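Local atomic coordinates of aminotransferase AspB (Helicobacter pylori 26695, PDB entry 3EZS), a protein that probably binds pyridoxal 5'-phosphate and transfers amino groups between substrates, as a class I and II aminotransferase. Residues F96-P99 with S100-F104; K254-R257 with A258-Y262; V180-A183 with L184-F188. All blocks are in the same frame, centred on the assembly; numbering follows the deposited sequence.

The three contacts show how helix ends are finished within the large domain of a class I and II aminotransferase, built round a seven-stranded mixed sheet. Along the chain, interaction 1 comes first, on helix 92-102; interaction 3 follows, at the end of helix 173-186; interaction 2, where helix 247-257 passes into a loop, is last. Interactions 1 and 2 have centres about 12 Å apart and touch, for instance where Phe-101 packs on Phe-256, and both reach the second subunit. Interaction 3 lies about 19 Å and 28 Å, centre to centre, from interactions 1 and 2. The first two therefore help build the dimer interface, whereas interaction 3 lies within a single subunit, touched by no other chain.

Interaction 1 of 3, residues F96-P99 with S100-F104; sequences FNFP and SFVLF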
ATOM      1  N   PHE A  96       4.171  -9.582   1.899  1.00 42.63           N
ATOM      2  CA  PHE A  96       4.527  -9.067   3.196  1.00 40.66           C
ATOM      3  C   PHE A  96       3.386  -9.145   4.201  1.00 41.47           C
ATOM      4  O   PHE A  96       3.605  -9.526   5.353  1.00 42.67           O
ATOM      5  CB  PHE A  96       5.004  -7.619   3.112  1.00 40.18           C
ATOM      6  CG  PHE A  96       5.370  -7.049   4.460  1.00 40.60           C
ATOM      7  CD1 PHE A  96       6.541  -7.440   5.086  1.00 42.26           C
ATOM      8  CD2 PHE A  96       4.519  -6.196   5.130  1.00 39.70           C
ATOM      9  CE1 PHE A  96       6.877  -6.959   6.326  1.00 40.68           C
ATOM     10  CE2 PHE A  96       4.851  -5.713   6.373  1.00 39.29           C
ATOM     11  CZ  PHE A  96       6.036  -6.096   6.971  1.00 43.26           C
ATOM     12  N   ASN A  97       2.178  -8.765   3.789  1.00 42.07           N
ATOM     13  CA  ASN A  97       1.065  -8.693   4.751  1.00 40.93           C
ATOM     14  C   ASN A  97       0.150  -9.888   4.824  1.00 39.62           C
ATOM     15  O   ASN A  97      -0.558 -10.034   5.819  1.00 41.72           O
ATOM     16  CB  ASN A  97       0.255  -7.375   4.603  1.00 40.56           C
ATOM     17  CG  ASN A  97      -0.562  -7.317   3.328  1.00 42.65           C
ATOM     18  OD1 ASN A  97      -1.303  -8.241   3.023  1.00 43.04           O
ATOM     19  ND2 ASN A  97      -0.431  -6.220   2.577  1.00 35.83           N
ATOM     20  N   PHE A  98       0.134 -10.749   3.822  1.00 40.06           N
ATOM     21  CA  PHE A  98      -0.787 -11.889   3.894  1.00 42.20           C
ATOM     22  C   PHE A  98      -0.485 -12.776   5.117  1.00 41.91           C
ATOM     23  O   PHE A  98      -1.399 -13.178   5.826  1.00 39.59           O
ATOM     24  CB  PHE A  98      -0.821 -12.717   2.598  1.00 42.73           C
ATOM     25  CG  PHE A  98      -1.915 -13.760   2.580  1.00 46.22           C
ATOM     26  CD1 PHE A  98      -3.229 -13.394   2.290  1.00 46.27           C
ATOM     27  CD2 PHE A  98      -1.643 -15.093   2.860  1.00 45.15           C
ATOM     28  CE1 PHE A  98      -4.238 -14.325   2.280  1.00 46.83           C
ATOM     29  CE2 PHE A  98      -2.674 -16.041   2.862  1.00 40.85           C
ATOM     30  CZ  PHE A  98      -3.963 -15.655   2.569  1.00 46.85           C
ATOM     31  N   PRO A  99       0.800 -13.083   5.366  1.00 41.84           N
ATOM     32  CA  PRO A  99       1.071 -13.901   6.567  1.00 41.88           C
ATOM     33  C   PRO A  99       0.592 -13.273   7.891  1.00 42.78           C
ATOM     34  O   PRO A  99       0.115 -14.008   8.749  1.00 42.60           O
ATOM     35  CB  PRO A  99       2.595 -14.056   6.545  1.00 41.87           C
ATOM     36  CG  PRO A  99       2.987 -13.834   5.058  1.00 41.02           C
ATOM     37  CD  PRO A  99       2.032 -12.767   4.618  1.00 41.36           C
ATOM     38  N   SER A 100       0.712 -11.948   8.063  1.00 42.53           N
ATOM     39  CA  SER A 100       0.213 -11.312   9.291  1.00 44.49           C
ATOM     40  C   SER A 100      -1.315 -11.409   9.346  1.00 44.06           C
ATOM     41  O   SER A 100      -1.898 -11.486  10.421  1.00 45.13           O
ATOM     42  CB  SER A 100       0.682  -9.845   9.457  1.00 44.17           C
ATOM     43  OG  SER A 100       0.115  -8.966   8.498  1.00 51.22           O
ATOM     44  N   PHE A 101      -1.966 -11.392   8.192  1.00 42.57           N
ATOM     45  CA  PHE A 101      -3.398 -11.600   8.161  1.00 42.78           C
ATOM     46  C   PHE A 101      -3.762 -13.035   8.586  1.00 42.51           C
ATOM     47  O   PHE A 101      -4.495 -13.211   9.549  1.00 40.57           O
ATOM     48  CB  PHE A 101      -3.973 -11.276   6.783  1.00 43.23           C
ATOM     49  CG  PHE A 101      -5.283 -11.971   6.499  1.00 47.48           C
ATOM     50  CD1 PHE A 101      -6.462 -11.547   7.103  1.00 50.54           C
ATOM     51  CD2 PHE A 101      -5.329 -13.064   5.633  1.00 49.95           C
ATOM     52  CE1 PHE A 101      -7.664 -12.213   6.849  1.00 50.82           C
ATOM     53  CE2 PHE A 101      -6.523 -13.726   5.379  1.00 45.58           C
ATOM     54  CZ  PHE A 101      -7.688 -13.294   5.981  1.00 48.39           C
ATOM     55  N   VAL A 102      -3.230 -14.042   7.885  1.00 43.65           N
ATOM     56  CA  VAL A 102      -3.599 -15.441   8.150  1.00 44.75           C
ATOM     57  C   VAL A 102      -3.153 -15.972   9.490  1.00 43.44           C
ATOM     58  O   VAL A 102      -3.867 -16.770  10.088  1.00 45.05           O
ATOM     59  CB  VAL A 102      -3.114 -16.460   7.058  1.00 44.39           C
ATOM     60  CG1 VAL A 102      -3.843 -16.238   5.802  1.00 48.79           C
ATOM     61  CG2 VAL A 102      -1.619 -16.396   6.847  1.00 42.85           C
ATOM     62  N   LEU A 103      -2.003 -15.512   9.973  1.00 41.43           N
ATOM     63  CA  LEU A 103      -1.473 -15.985  11.256  1.00 41.17           C
ATOM     64  C   LEU A 103      -1.757 -15.001  12.390  1.00 40.81           C
ATOM     65  O   LEU A 103      -1.199 -15.126  13.465  1.00 39.63           O
ATOM     66  CB  LEU A 103       0.035 -16.274  11.122  1.00 40.53           C
ATOM     67  CG  LEU A 103       0.435 -17.200   9.954  1.00 40.54           C
ATOM     68  CD1 LEU A 103       1.956 -17.360   9.804  1.00 39.52           C
ATOM     69  CD2 LEU A 103      -0.222 -18.570  10.082  1.00 39.84           C
ATOM     70  N   PHE A 104      -2.690 -14.079  12.162  1.00 42.94           N
ATOM     71  CA  PHE A 104      -2.964 -12.987  13.090  1.00 45.48           C
ATOM     72  C   PHE A 104      -3.143 -13.367  14.549  1.00 47.90           C
ATOM     73  O   PHE A 104      -2.618 -12.681  15.442  1.00 50.11           O
ATOM     74  CB  PHE A 104      -4.199 -12.182  12.646  1.00 45.48           C
ATOM     75  CG  PHE A 104      -4.438 -10.966  13.484  1.00 44.66           C
ATOM     76  CD1 PHE A 104      -3.615  -9.862  13.362  1.00 51.26           C
ATOM     77  CD2 PHE A 104      -5.453 -10.935  14.420  1.00 45.84           C
ATOM     78  CE1 PHE A 104      -3.820  -8.731  14.144  1.00 48.56           C
ATOM     79  CE2 PHE A 104      -5.653  -9.819  15.205  1.00 47.85           C
ATOM     80  CZ  PHE A 104      -4.836  -8.723  15.070  1.00 47.84           C
TER
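Phe-98 and Phe-101 both set CG opposite the backbone N (chi1 -171° and 157°), and these rotations carry their rings to the same flank of helix 92-102, part of the large domain typical of class I and II aminotransferases. The rings meet obliquely with their planes 52° apart, and CE1 of Phe-98 lies 3.7 Å from CD2 of Phe-101. Tyr-253 of the same chain adds a third ring, meeting Phe-98 edge-to-face.

On another flank, the hydroxyl of Ser-100 turns back on the preceding turn. Its OG donates to Asn-97 O at 3.0 Å, from a position tilted out of the carbonyl plane, while Phe-101 N reaches the same oxygen at 3.1 Å. Two donors thus grip one buried carbonyl.

Pro-99 has no N-H to give to the turn before it, and the helix is kinked there. Its ring faces the sheet and packs on Ile-111 and Leu-157. The proline still accepts a bond in the last turn: Leu-103, the first residue to leave helical geometry, donates its N to Pro-99 O at 2.9 Å.

Interaction 2 of 3, residues K254-R257 with A258-Y262; sequences KAFR and AYLGY
From Phe-256 and Arg-257 onward the backbone is held by bonds three residues long, Tyr-259 N to Phe-256 O at 3.2 Å and Leu-260 N to Arg-257 O at 3.3 Å, both donors standing well above the carbonyl planes, while Ala-258 N splits weakly between Lys-254 O and Ala-255 O. Leu-260 folds back against the preceding turn: its CD2 sits over one face of the Phe-256 ring in a CH-pi contact, 4.2 Å from the centroid and 26° off the ring normal. Its other methyl, CD1, reaches CG of Arg-257, the two side chains crossing at about a right angle.

This is the exit of helix 247-257 into the loop that leads to helix 266-277, and it lies at the dimer interface of the aminotransferase. Tyr-262 stacks its ring on Tyr-262 of the second subunit, and its OH forms a hydrogen bond with Leu-260 O of that subunit.

Arg-257 bends at chi3 (69°), which brings NH2 to 3.8 Å from CB of Tyr-262; the guanidinium also forms a salt bridge with Glu-93. Two waters fill in where the chain turns away. One donates to Arg-257 O at 2.7 Å and accepts from Tyr-262 N at 2.9 Å. The other accepts from Arg-257 NH2 at 3.1 Å and donates to Tyr-262 O.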
ATOM      1  N   LYS A 254     -10.131  -9.882   2.051  1.00 43.19           N
ATOM      2  CA  LYS A 254     -10.815  -8.747   1.440  1.00 43.11           C
ATOM      3  C   LYS A 254     -11.253  -7.728   2.488  1.00 42.93           C
ATOM      4  O   LYS A 254     -11.068  -6.521   2.290  1.00 42.75           O
ATOM      5  CB  LYS A 254     -12.031  -9.254   0.663  1.00 44.89           C
ATOM      6  CG  LYS A 254     -13.054  -8.210   0.212  1.00 48.42           C
ATOM      7  CD  LYS A 254     -14.132  -8.891  -0.650  1.00 47.80           C
ATOM      8  CE  LYS A 254     -15.301  -7.951  -0.952  1.00 52.59           C
ATOM      9  NZ  LYS A 254     -16.226  -8.577  -1.945  1.00 63.31           N
ATOM     10  N   ALA A 255     -11.849  -8.210   3.583  1.00 41.35           N
ATOM     11  CA  ALA A 255     -12.278  -7.345   4.701  1.00 41.80           C
ATOM     12  C   ALA A 255     -11.069  -6.696   5.388  1.00 42.76           C
ATOM     13  O   ALA A 255     -11.118  -5.533   5.770  1.00 45.36           O
ATOM     14  CB  ALA A 255     -13.121  -8.138   5.725  1.00 38.11           C
ATOM     15  N   PHE A 256      -9.987  -7.451   5.548  1.00 42.44           N
ATOM     16  CA  PHE A 256      -8.770  -6.910   6.145  1.00 43.16           C
ATOM     17  C   PHE A 256      -8.192  -5.802   5.242  1.00 41.61           C
ATOM     18  O   PHE A 256      -7.815  -4.748   5.707  1.00 39.69           O
ATOM     19  CB  PHE A 256      -7.772  -8.052   6.392  1.00 45.43           C
ATOM     20  CG  PHE A 256      -6.391  -7.607   6.849  1.00 47.81           C
ATOM     21  CD1 PHE A 256      -6.215  -6.953   8.057  1.00 51.64           C
ATOM     22  CD2 PHE A 256      -5.263  -7.910   6.093  1.00 46.39           C
ATOM     23  CE1 PHE A 256      -4.938  -6.567   8.491  1.00 53.28           C
ATOM     24  CE2 PHE A 256      -3.979  -7.547   6.532  1.00 49.51           C
ATOM     25  CZ  PHE A 256      -3.817  -6.881   7.724  1.00 47.62           C
ATOM     26  N   ARG A 257      -8.187  -6.041   3.938  1.00 42.59           N
ATOM     27  CA  ARG A 257      -7.644  -5.087   2.974  1.00 41.65           C
ATOM     28  C   ARG A 257      -8.390  -3.750   2.895  1.00 41.99           C
ATOM     29  O   ARG A 257      -7.830  -2.753   2.420  1.00 41.86           O
ATOM     30  CB  ARG A 257      -7.560  -5.734   1.591  1.00 40.24           C
ATOM     31  CG  ARG A 257      -6.442  -6.774   1.456  1.00 42.01           C
ATOM     32  CD  ARG A 257      -6.336  -7.315   0.011  1.00 39.82           C
ATOM     33  NE  ARG A 257      -5.847  -6.293  -0.902  1.00 41.40           N
ATOM     34  CZ  ARG A 257      -4.556  -6.005  -1.109  1.00 42.45           C
ATOM     35  NH1 ARG A 257      -3.596  -6.655  -0.482  1.00 41.52           N
ATOM     36  NH2 ARG A 257      -4.230  -5.037  -1.943  1.00 43.41           N
ATOM     37  N   ALA A 258      -9.643  -3.730   3.348  1.00 41.09           N
ATOM     38  CA  ALA A 258     -10.437  -2.498   3.384  1.00 41.04           C
ATOM     39  C   ALA A 258      -9.724  -1.418   4.187  1.00 41.61           C
ATOM     40  O   ALA A 258      -9.833  -0.255   3.858  1.00 40.71           O
ATOM     41  CB  ALA A 258     -11.840  -2.770   3.986  1.00 38.14           C
ATOM     42  N   TYR A 259      -8.980  -1.830   5.220  1.00 45.12           N
ATOM     43  CA  TYR A 259      -8.259  -0.935   6.132  1.00 46.60           C
ATOM     44  C   TYR A 259      -6.845  -0.492   5.721  1.00 45.93           C
ATOM     45  O   TYR A 259      -6.326   0.493   6.255  1.00 46.52           O
ATOM     46  CB  TYR A 259      -8.090  -1.649   7.478  1.00 49.95           C
ATOM     47  CG  TYR A 259      -9.376  -1.988   8.177  1.00 55.04           C
ATOM     48  CD1 TYR A 259     -10.002  -1.058   9.013  1.00 58.11           C
ATOM     49  CD2 TYR A 259      -9.971  -3.229   8.003  1.00 56.99           C
ATOM     50  CE1 TYR A 259     -11.192  -1.364   9.663  1.00 64.58           C
ATOM     51  CE2 TYR A 259     -11.160  -3.556   8.647  1.00 61.17           C
ATOM     52  CZ  TYR A 259     -11.771  -2.624   9.481  1.00 65.78           C
ATOM     53  OH  TYR A 259     -12.966  -2.943  10.115  1.00 63.92           O
ATOM     54  N   LEU A 260      -6.224  -1.217   4.800  1.00 43.42           N
ATOM     55  CA  LEU A 260      -4.813  -1.020   4.495  1.00 41.94           C
ATOM     56  C   LEU A 260      -4.424   0.145   3.586  1.00 41.78           C
ATOM     57  O   LEU A 260      -3.287   0.600   3.666  1.00 41.97           O
ATOM     58  CB  LEU A 260      -4.247  -2.310   3.906  1.00 43.25           C
ATOM     59  CG  LEU A 260      -4.442  -3.598   4.711  1.00 42.72           C
ATOM     60  CD1 LEU A 260      -3.958  -4.765   3.868  1.00 39.11           C
ATOM     61  CD2 LEU A 260      -3.719  -3.535   6.049  1.00 43.19           C
ATOM     62  N   GLY A 261      -5.328   0.606   2.722  1.00 40.05           N
ATOM     63  CA  GLY A 261      -5.037   1.730   1.833  1.00 40.62           C
ATOM     64  C   GLY A 261      -4.089   1.437   0.679  1.00 40.08           C
ATOM     65  O   GLY A 261      -3.344   2.333   0.232  1.00 40.40           O
ATOM     66  N   TYR A 262      -4.095   0.190   0.207  1.00 39.49           N
ATOM     67  CA  TYR A 262      -3.306  -0.204  -0.964  1.00 41.21           C
ATOM     68  C   TYR A 262      -4.146   0.003  -2.236  1.00 42.99           C
ATOM     69  O   TYR A 262      -4.545  -0.966  -2.894  1.00 44.94           O
ATOM     70  CB  TYR A 262      -2.868  -1.670  -0.889  1.00 40.91           C
ATOM     71  CG  TYR A 262      -1.738  -1.989   0.069  1.00 42.39           C
ATOM     72  CD1 TYR A 262      -0.421  -1.695  -0.267  1.00 39.33           C
ATOM     73  CD2 TYR A 262      -1.979  -2.644   1.279  1.00 42.83           C
ATOM     74  CE1 TYR A 262       0.619  -2.006   0.583  1.00 38.95           C
ATOM     75  CE2 TYR A 262      -0.935  -2.978   2.138  1.00 44.23           C
ATOM     76  CZ  TYR A 262       0.369  -2.654   1.779  1.00 42.43           C
ATOM     77  OH  TYR A 262       1.424  -2.978   2.620  1.00 44.20           O
TER
HETATM   78  O   HOH W   1      -5.936  -1.932   0.702  1.00 32.56           O
HETATM   79  O   HOH W   2      -6.194  -2.695  -2.085  1.00 33.87           O

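Interaction 3 of 3, residues V180-A183 with L184-F188; sequences VKLA and LKHDF
In the beta-alpha-beta unit formed by strand 157-160, helix 173-186 and strand 189-193, Ala-183 and Phe-188 meet where the helix gives way to the second strand. The aromatic ring folds back against the last turn: CA of Ala-183 lies over one face of the Phe-188 ring, 3.7 Å from its centroid and 15° off the normal, a CH-pi contact made by a backbone carbon. Phe-188 holds CG in the crowded position between its own N and carbonyl carbon (chi1 59°), which turns the ring toward Ala-183. CE1 of Phe-188 then touches CB of Ala-183 at 3.8 Å, and its CZ approaches CB of Leu-182 at 4.1 Å. Leu-152 of helix 149-154 also packs on the ring.

Leu-182 and His-186 lie side by side, one turn apart and pointing the same way, with their two CD2 atoms 4.1 Å from each other. Along the backbone, His-186 N donates an almost straight bond to Leu-182 O at 2.8 Å. Asp-187 next adopts positive phi (57°) and redirects the chain, its OD1 held by Asn-222. The turn is closed by Phe-188 N, which donates to Ala-183 O at 3.1 Å in the carbonyl plane, on a lone pair. A six-to-one bond, a positive-phi residue and an apolar contact between the same two residues are features shared with the Schellman motif, here at the helix-to-strand passage of a beta-alpha-beta crossover.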
ATOM      1  N   VAL A 180       0.510 -30.012  -2.145  1.00 38.90           N
ATOM      2  CA  VAL A 180      -0.904 -29.781  -1.870  1.00 39.43           C
ATOM      3  C   VAL A 180      -1.415 -30.842  -0.890  1.00 39.15           C
ATOM      4  O   VAL A 180      -2.079 -30.521   0.098  1.00 38.46           O
ATOM      5  CB  VAL A 180      -1.754 -29.755  -3.172  1.00 38.71           C
ATOM      6  CG1 VAL A 180      -3.253 -29.857  -2.862  1.00 42.22           C
ATOM      7  CG2 VAL A 180      -1.441 -28.504  -3.987  1.00 41.41           C
ATOM      8  N   LYS A 181      -1.083 -32.100  -1.153  1.00 39.82           N
ATOM      9  CA  LYS A 181      -1.494 -33.197  -0.274  1.00 41.04           C
ATOM     10  C   LYS A 181      -0.934 -33.060   1.151  1.00 39.74           C
ATOM     11  O   LYS A 181      -1.622 -33.372   2.128  1.00 38.17           O
ATOM     12  CB  LYS A 181      -1.107 -34.542  -0.889  1.00 41.55           C
ATOM     13  CG  LYS A 181      -1.911 -34.879  -2.158  1.00 45.54           C
ATOM     14  CD  LYS A 181      -1.515 -36.224  -2.754  1.00 46.28           C
ATOM     15  CE  LYS A 181      -2.315 -36.564  -4.015  1.00 52.30           C
ATOM     16  NZ  LYS A 181      -3.765 -36.759  -3.735  1.00 65.64           N
ATOM     17  N   LEU A 182       0.314 -32.619   1.276  1.00 39.12           N
ATOM     18  CA  LEU A 182       0.887 -32.371   2.602  1.00 39.02           C
ATOM     19  C   LEU A 182       0.144 -31.231   3.325  1.00 40.15           C
ATOM     20  O   LEU A 182      -0.184 -31.352   4.502  1.00 40.62           O
ATOM     21  CB  LEU A 182       2.375 -32.071   2.504  1.00 39.14           C
ATOM     22  CG  LEU A 182       3.212 -33.290   2.087  1.00 42.45           C
ATOM     23  CD1 LEU A 182       4.641 -32.865   1.756  1.00 38.71           C
ATOM     24  CD2 LEU A 182       3.179 -34.405   3.160  1.00 40.20           C
ATOM     25  N   ALA A 183      -0.149 -30.150   2.605  1.00 40.68           N
ATOM     26  CA  ALA A 183      -0.892 -29.019   3.153  1.00 40.18           C
ATOM     27  C   ALA A 183      -2.255 -29.470   3.691  1.00 40.02           C
ATOM     28  O   ALA A 183      -2.689 -29.027   4.755  1.00 37.41           O
ATOM     29  CB  ALA A 183      -1.081 -27.945   2.086  1.00 39.95           C
ATOM     30  N   LEU A 184      -2.937 -30.335   2.948  1.00 41.12           N
ATOM     31  CA  LEU A 184      -4.251 -30.821   3.380  1.00 42.66           C
ATOM     32  C   LEU A 184      -4.128 -31.841   4.499  1.00 41.08           C
ATOM     33  O   LEU A 184      -4.948 -31.848   5.400  1.00 42.95           O
ATOM     34  CB  LEU A 184      -5.040 -31.406   2.200  1.00 43.45           C
ATOM     35  CG  LEU A 184      -5.394 -30.421   1.082  1.00 44.00           C
ATOM     36  CD1 LEU A 184      -6.134 -31.145  -0.058  1.00 33.87           C
ATOM     37  CD2 LEU A 184      -6.214 -29.242   1.650  1.00 34.37           C
ATOM     38  N   LYS A 185      -3.094 -32.683   4.448  1.00 41.03           N
ATOM     39  CA  LYS A 185      -2.866 -33.701   5.471  1.00 40.95           C
ATOM     40  C   LYS A 185      -2.512 -33.083   6.820  1.00 40.54           C
ATOM     41  O   LYS A 185      -3.054 -33.483   7.849  1.00 38.01           O
ATOM     42  CB  LYS A 185      -1.721 -34.634   5.051  1.00 42.52           C
ATOM     43  CG  LYS A 185      -1.401 -35.738   6.058  1.00 39.56           C
ATOM     44  CD  LYS A 185      -0.207 -36.553   5.609  1.00 41.08           C
ATOM     45  CE  LYS A 185       0.064 -37.720   6.556  1.00 40.75           C
ATOM     46  NZ  LYS A 185       1.330 -38.427   6.189  1.00 44.83           N
ATOM     47  N   HIS A 186      -1.577 -32.137   6.814  1.00 39.75           N
ATOM     48  CA  HIS A 186      -1.125 -31.519   8.055  1.00 41.09           C
ATOM     49  C   HIS A 186      -1.882 -30.241   8.416  1.00 41.77           C
ATOM     50  O   HIS A 186      -1.672 -29.680   9.485  1.00 43.19           O
ATOM     51  CB  HIS A 186       0.372 -31.248   7.977  1.00 41.96           C
ATOM     52  CG  HIS A 186       1.198 -32.490   7.830  1.00 42.10           C
ATOM     53  ND1 HIS A 186       1.535 -33.289   8.901  1.00 42.48           N
ATOM     54  CD2 HIS A 186       1.758 -33.068   6.740  1.00 42.42           C
ATOM     55  CE1 HIS A 186       2.263 -34.306   8.476  1.00 45.07           C
ATOM     56  NE2 HIS A 186       2.420 -34.192   7.170  1.00 38.44           N
ATOM     57  N   ASP A 187      -2.768 -29.802   7.529  1.00 41.64           N
ATOM     58  CA  ASP A 187      -3.541 -28.573   7.721  1.00 41.91           C
ATOM     59  C   ASP A 187      -2.669 -27.316   7.937  1.00 41.62           C
ATOM     60  O   ASP A 187      -2.742 -26.664   8.986  1.00 43.66           O
ATOM     61  CB  ASP A 187      -4.577 -28.740   8.852  1.00 42.89           C
ATOM     62  CG  ASP A 187      -5.674 -27.660   8.817  1.00 48.51           C
ATOM     63  OD1 ASP A 187      -5.860 -27.011   7.762  1.00 52.40           O
ATOM     64  OD2 ASP A 187      -6.365 -27.474   9.840  1.00 50.50           O
ATOM     65  N   PHE A 188      -1.807 -27.019   6.963  1.00 40.10           N
ATOM     66  CA  PHE A 188      -1.067 -25.745   6.948  1.00 39.27           C
ATOM     67  C   PHE A 188      -1.415 -24.993   5.655  1.00 38.65           C
ATOM     68  O   PHE A 188      -1.946 -25.581   4.709  1.00 37.79           O
ATOM     69  CB  PHE A 188       0.451 -25.887   7.141  1.00 38.14           C
ATOM     70  CG  PHE A 188       1.134 -26.738   6.124  1.00 37.17           C
ATOM     71  CD1 PHE A 188       1.474 -26.229   4.882  1.00 39.48           C
ATOM     72  CD2 PHE A 188       1.497 -28.053   6.434  1.00 45.15           C
ATOM     73  CE1 PHE A 188       2.127 -27.016   3.943  1.00 34.74           C
ATOM     74  CE2 PHE A 188       2.160 -28.859   5.498  1.00 44.37           C
ATOM     75  CZ  PHE A 188       2.484 -28.334   4.253  1.00 41.13           C
TER